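Local coordinates for bifunctional sugar-1-phosphate nucleotidylyltransferase/acetyltransferase (Sulfolobus tokodaii, PDB 5Z0A), which makes UDP-N-acetylglucosamine and UDP-N-acetylgalactosamine, pairing an N-terminal nucleotidylyltransferase with a C-terminal acetyltransferase in a homotrimer, at residues K2-A7 / D91-I96; K267-G272 / E285-G290. The protein carries 1 engineered substitution. All blocks are in the same frame, centred on the assembly; numbering follows the deposited sequence.

From the N terminus, the chain runs straight into strand 2-7, then winds through helices and short strands before strand 92-97 returns beside it; contact 1 closes a loop of 83 residues inside the nucleotidylyltransferase region. The chain goes on to the acetyltransferase region, where contact 2 joins 267-272 to 285-290, closing a loop of 12 residues and pairing positions 18 apart on successive coils of the left-handed beta-helix made by hexapeptide repeats. The two loops follow in series, neither nesting nor crossing. Contact 1 and contact 2 lie on opposite sides of the chain's centre, their nearest atoms about 21 Å apart. Contact 1 ties together the middle of a mixed sheet, whereas contact 2 joins coils.

Contact 1: K2-A7 / D91-I96; sequences KAFILA and DEALII
Ile5 and Ile96 meet side by side: Ile5 turns CG1 beside its backbone N (chi1 -60°), Ile96 places CG1 between N and the carbonyl carbon (chi1 67°), and the two CG1 atoms come to 3.8 Å. The same face carries Ala3 and Leu94, whose CB atoms lie 4.2 Å apart. On the other face, Phe4 has CG beside its own N (chi1 -64°), which brings the CD2-CE2 edge of the ring to Ala93; the methyl CB lies in the ring plane, 3.7 Å from CE2, and not over a face. Further along, Leu6 lays CD1 against the branch methyl CG2 of Ile95 at 3.8 Å, the two side chains running at a slant to each other.

Between the two faces the strands pair in parallel, with Ala3 beside Leu94, Phe4 beside Ile95 and Ile5 beside Ile96. Leu94 N donates to Lys2 O, Phe4 N to Leu94 O, Ile96 N to Phe4 O at 2.9 Å, and Leu6 N to Ile96 O. These four bonds satisfy the backbone groups that the buried strands turn toward each other. At the Lys2 end a water bridges Lys2 N and Glu92 O.

The pair forms the centre of the mixed sheet in the nucleotidyltransferase domain, of the GT-A clan, and Leu6 packs close to Thr80 and Asn97, the latter an engineered residue, both at the sugar-phosphate site. Strand 49-53 bonds to the other edge of 2-7, and strand 155-164 runs antiparallel beyond 92-97. Helix 33-43 covers the face of Ala3, Ile5, Leu94 and Ile96, with Leu41 and Gln37 resting on them.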
loop_
_atom_site.group_PDB
_atom_site.type_symbol
_atom_site.label_atom_id
_atom_site.label_comp_id
_atom_site.label_asym_id
_atom_site.label_seq_id
_atom_site.Cartn_x
_atom_site.Cartn_y
_atom_site.Cartn_z
ATOM N N LYS A 2 -31.802 6.671 45.315
ATOM C CA LYS A 2 -32.091 6.574 43.883
ATOM C C LYS A 2 -30.999 7.273 43.077
ATOM O O LYS A 2 -30.498 8.321 43.465
ATOM C CB LYS A 2 -33.445 7.194 43.512
ATOM C CG LYS A 2 -34.641 6.305 43.774
ATOM C CD LYS A 2 -35.939 7.093 43.647
ATOM C CE LYS A 2 -37.176 6.191 43.701
ATOM N NZ LYS A 2 -37.349 5.364 42.469
ATOM N N ALA A 3 -30.685 6.731 41.893
ATOM C CA ALA A 3 -29.759 7.413 40.978
ATOM C C ALA A 3 -30.436 7.591 39.629
ATOM O O ALA A 3 -31.166 6.707 39.165
ATOM C CB ALA A 3 -28.464 6.616 40.884
ATOM N N PHE A 4 -30.169 8.740 39.021
ATOM C CA PHE A 4 -30.584 9.048 37.698
ATOM C C PHE A 4 -29.362 9.392 36.810
ATOM O O PHE A 4 -28.549 10.256 37.142
ATOM C CB PHE A 4 -31.533 10.234 37.741
ATOM C CG PHE A 4 -32.804 9.932 38.498
ATOM C CD1 PHE A 4 -33.915 9.367 37.834
ATOM C CD2 PHE A 4 -32.858 10.103 39.880
ATOM C CE1 PHE A 4 -35.092 9.037 38.520
ATOM C CE2 PHE A 4 -34.032 9.773 40.567
ATOM C CZ PHE A 4 -35.150 9.226 39.875
ATOM N N ILE A 5 -29.290 8.738 35.642
ATOM C CA ILE A 5 -28.339 9.078 34.576
ATOM C C ILE A 5 -29.042 9.850 33.498
ATOM O O ILE A 5 -29.985 9.340 32.863
ATOM C CB ILE A 5 -27.747 7.811 33.944
ATOM C CG1 ILE A 5 -27.014 7.001 35.043
ATOM C CG2 ILE A 5 -26.809 8.179 32.804
ATOM C CD1 ILE A 5 -26.560 5.596 34.660
ATOM N N LEU A 6 -28.582 11.066 33.268
ATOM C CA LEU A 6 -29.184 11.923 32.262
ATOM C C LEU A 6 -28.550 11.708 30.887
ATOM O O LEU A 6 -27.472 12.240 30.603
ATOM C CB LEU A 6 -28.988 13.370 32.670
ATOM C CG LEU A 6 -29.403 13.743 34.104
ATOM C CD1 LEU A 6 -29.287 15.249 34.257
ATOM C CD2 LEU A 6 -30.803 13.253 34.431
ATOM N N ALA A 7 -29.260 11.004 30.022
ATOM C CA ALA A 7 -28.739 10.593 28.702
ATOM C C ALA A 7 -29.711 10.929 27.597
ATOM O O ALA A 7 -30.023 10.081 26.771
ATOM C CB ALA A 7 -28.493 9.106 28.771
ATOM N N ASP A 91 -37.407 12.513 48.255
ATOM C CA ASP A 91 -36.524 13.284 49.170
ATOM C C ASP A 91 -35.240 13.766 48.468
ATOM O O ASP A 91 -34.984 14.954 48.373
ATOM C CB ASP A 91 -36.102 12.426 50.398
ATOM C CG ASP A 91 -37.274 12.074 51.345
ATOM O OD1 ASP A 91 -38.143 12.951 51.628
ATOM O OD2 ASP A 91 -37.297 10.910 51.831
ATOM N N GLU A 92 -34.430 12.804 48.025
ATOM C CA GLU A 92 -33.103 13.076 47.505
ATOM C C GLU A 92 -32.762 12.098 46.407
ATOM O O GLU A 92 -33.310 10.991 46.369
ATOM C CB GLU A 92 -32.044 13.034 48.622
ATOM C CG GLU A 92 -32.372 12.197 49.842
ATOM C CD GLU A 92 -31.234 12.176 50.866
ATOM O OE1 GLU A 92 -30.613 13.236 51.130
ATOM O OE2 GLU A 92 -30.980 11.090 51.435
ATOM N N ALA A 93 -31.860 12.511 45.507
ATOM C CA ALA A 93 -31.325 11.580 44.485
ATOM C C ALA A 93 -29.889 11.902 44.087
ATOM O O ALA A 93 -29.443 13.054 44.199
ATOM C CB ALA A 93 -32.234 11.553 43.257
ATOM N N LEU A 94 -29.166 10.865 43.663
ATOM C CA LEU A 94 -27.876 11.064 42.947
ATOM C C LEU A 94 -28.183 11.277 41.458
ATOM O O LEU A 94 -28.954 10.539 40.866
ATOM C CB LEU A 94 -26.982 9.876 43.126
ATOM C CG LEU A 94 -25.569 9.997 42.518
ATOM C CD1 LEU A 94 -24.670 10.917 43.342
ATOM C CD2 LEU A 94 -25.000 8.594 42.464
ATOM N N ILE A 95 -27.621 12.329 40.873
ATOM C CA ILE A 95 -27.844 12.642 39.509
ATOM C C ILE A 95 -26.482 12.698 38.837
ATOM O O ILE A 95 -25.597 13.403 39.296
ATOM C CB ILE A 95 -28.539 13.986 39.385
ATOM C CG1 ILE A 95 -29.921 13.902 40.067
ATOM C CG2 ILE A 95 -28.698 14.387 37.921
ATOM C CD1 ILE A 95 -30.506 15.271 40.337
ATOM N N ILE A 96 -26.309 11.971 37.738
ATOM C CA ILE A 96 -25.069 12.103 36.945
ATOM C C ILE A 96 -25.323 12.377 35.458
ATOM O O ILE A 96 -26.224 11.777 34.851
ATOM C CB ILE A 96 -24.155 10.873 37.124
ATOM C CG1 ILE A 96 -24.754 9.629 36.547
ATOM C CG2 ILE A 96 -23.859 10.584 38.605
ATOM C CD1 ILE A 96 -23.668 8.636 36.216
HETATM O O HOH W 1 -33.512 8.271 46.674
#

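Contact 2: K267-G272 / E285-G290; sequences KGSEIG and EKNKIG
Lys267 and Glu285 open a nearly parallel pairing, the end-to-end directions of 267-272 and 285-290 differing by 7°, and Lys286 N donates to Lys267 O before Glu270 pairs with Lys288 and Ile271 with Ile289. Glu270 N then bonds Asn287 O at 2.8 Å, Ile289 N bonds Glu270 O, and Gly272 N bonds Ile289 O. Ser269 adds a side-chain link: its OG, also bonded to Gly266 O, accepts the N-H of Asn287 at 3.1 Å.

On the outward face Glu270 reaches out extended, with CG anti to the backbone N, whereas Lys288 bends at chi2 (71°) and swings its ammonium across to the carboxylate. Lys288 NZ meets Glu270 OE1 at 2.7 Å on its anti side, 21° out of the carboxylate plane, in a salt bridge. Lys288 NZ also donates to a water 2.8 Å away that lies beside Gly272 O and Ile289 O. An alanine in place of Lys288 would probably leave the Glu270 carboxylate without its charged mate across the coils and the water without this donor.

Facing the other way, Ile271 lies alongside Ile289, its CD1 3.8 Å from Ile289 CB; Leu283 touches both side chains within the coil. Near the start of the pair, the CG atoms of Lys267 and Glu285 touch at 3.9 Å, but their charged ends stay apart.

Successive coils paired in parallel in this way build the left-handed beta-helix of the hexapeptide transferases. Here the chemistry divides by face: isoleucines pack side by side inside, an ion pair clips neighbouring coils outside, and the backbone bonds between them hold the register.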
loop_
_atom_site.group_PDB
_atom_site.type_symbol
_atom_site.label_atom_id
_atom_site.label_comp_id
_atom_site.label_asym_id
_atom_site.label_seq_id
_atom_site.Cartn_x
_atom_site.Cartn_y
_atom_site.Cartn_z
ATOM N N LYS A 267 -12.775 -9.601 21.352
ATOM C CA LYS A 267 -13.169 -10.976 21.072
ATOM C C LYS A 267 -13.463 -11.301 19.598
ATOM O O LYS A 267 -14.067 -10.537 18.847
ATOM C CB LYS A 267 -14.342 -11.461 21.937
ATOM C CG LYS A 267 -15.649 -10.701 21.846
ATOM C CD LYS A 267 -16.701 -11.303 22.838
ATOM C CE LYS A 267 -16.406 -11.056 24.353
ATOM N NZ LYS A 267 -15.498 -11.996 25.122
ATOM N N GLY A 268 -12.961 -12.439 19.184
ATOM C CA GLY A 268 -13.250 -12.945 17.830
ATOM C C GLY A 268 -12.423 -12.246 16.767
ATOM O O GLY A 268 -12.694 -12.409 15.593
ATOM N N SER A 269 -11.439 -11.425 17.145
ATOM C CA SER A 269 -10.739 -10.608 16.154
ATOM C C SER A 269 -9.819 -11.505 15.353
ATOM O O SER A 269 -9.417 -12.557 15.848
ATOM C CB SER A 269 -9.964 -9.448 16.819
ATOM O OG SER A 269 -10.902 -8.445 17.282
ATOM N N GLU A 270 -9.449 -11.081 14.159
ATOM C CA GLU A 270 -8.563 -11.837 13.306
ATOM C C GLU A 270 -7.472 -10.874 12.815
ATOM O O GLU A 270 -7.726 -9.940 12.045
ATOM C CB GLU A 270 -9.410 -12.460 12.160
ATOM C CG GLU A 270 -8.624 -13.388 11.229
ATOM C CD GLU A 270 -9.523 -14.000 10.147
ATOM O OE1 GLU A 270 -9.283 -13.753 8.959
ATOM O OE2 GLU A 270 -10.520 -14.644 10.490
ATOM N N ILE A 271 -6.254 -11.140 13.247
ATOM C CA ILE A 271 -5.108 -10.265 12.996
ATOM C C ILE A 271 -4.004 -10.981 12.264
ATOM O O ILE A 271 -3.640 -12.103 12.601
ATOM C CB ILE A 271 -4.510 -9.787 14.335
ATOM C CG1 ILE A 271 -5.608 -9.339 15.306
ATOM C CG2 ILE A 271 -3.469 -8.760 14.137
ATOM C CD1 ILE A 271 -6.388 -8.119 14.852
ATOM N N GLY A 272 -3.487 -10.320 11.253
ATOM C CA GLY A 272 -2.349 -10.787 10.480
ATOM C C GLY A 272 -2.723 -11.665 9.301
ATOM O O GLY A 272 -3.915 -11.696 8.904
ATOM N N GLU A 285 -14.221 -5.395 18.972
ATOM C CA GLU A 285 -14.802 -6.675 18.885
ATOM C C GLU A 285 -14.818 -7.141 17.440
ATOM O O GLU A 285 -15.254 -6.400 16.557
ATOM C CB GLU A 285 -16.312 -6.608 19.344
ATOM C CG GLU A 285 -16.964 -7.972 19.361
ATOM C CD GLU A 285 -18.427 -7.984 19.863
ATOM O OE1 GLU A 285 -19.093 -6.964 19.952
ATOM O OE2 GLU A 285 -18.907 -9.062 20.133
ATOM N N LYS A 286 -14.533 -8.407 17.247
ATOM C CA LYS A 286 -14.673 -9.065 15.912
ATOM C C LYS A 286 -14.083 -8.216 14.789
ATOM O O LYS A 286 -14.694 -8.037 13.744
ATOM C CB LYS A 286 -16.134 -9.388 15.604
ATOM C CG LYS A 286 -16.642 -10.505 16.463
ATOM C CD LYS A 286 -18.151 -10.696 16.251
ATOM C CE LYS A 286 -18.576 -12.037 16.859
ATOM N NZ LYS A 286 -20.023 -12.054 17.221
ATOM N N ASN A 287 -12.876 -7.710 15.007
ATOM C CA ASN A 287 -12.245 -6.904 13.978
ATOM C C ASN A 287 -11.321 -7.702 13.110
ATOM O O ASN A 287 -10.679 -8.669 13.555
ATOM C CB ASN A 287 -11.488 -5.803 14.610
ATOM C CG ASN A 287 -12.414 -4.865 15.322
ATOM O OD1 ASN A 287 -13.212 -4.103 14.688
ATOM N ND2 ASN A 287 -12.392 -4.932 16.600
ATOM N N LYS A 288 -11.216 -7.298 11.867
ATOM C CA LYS A 288 -10.327 -7.928 10.949
ATOM C C LYS A 288 -9.231 -6.915 10.652
ATOM O O LYS A 288 -9.511 -5.838 10.161
ATOM C CB LYS A 288 -11.110 -8.344 9.682
ATOM C CG LYS A 288 -10.238 -8.715 8.449
ATOM C CD LYS A 288 -9.503 -10.024 8.625
ATOM C CE LYS A 288 -8.932 -10.588 7.274
ATOM N NZ LYS A 288 -8.067 -11.759 7.603
ATOM N N ILE A 289 -7.992 -7.287 10.922
ATOM C CA ILE A 289 -6.810 -6.468 10.516
ATOM C C ILE A 289 -5.863 -7.354 9.772
ATOM O O ILE A 289 -5.318 -8.327 10.331
ATOM C CB ILE A 289 -6.054 -5.875 11.753
ATOM C CG1 ILE A 289 -6.959 -4.998 12.611
ATOM C CG2 ILE A 289 -4.836 -5.117 11.309
ATOM C CD1 ILE A 289 -7.506 -3.744 11.931
ATOM N N GLY A 290 -5.646 -7.058 8.517
ATOM C CA GLY A 290 -5.002 -8.005 7.582
ATOM C C GLY A 290 -3.585 -7.681 7.280
ATOM O O GLY A 290 -2.910 -6.890 8.002
HETATM O O HOH W 2 -6.305 -11.151 9.706
#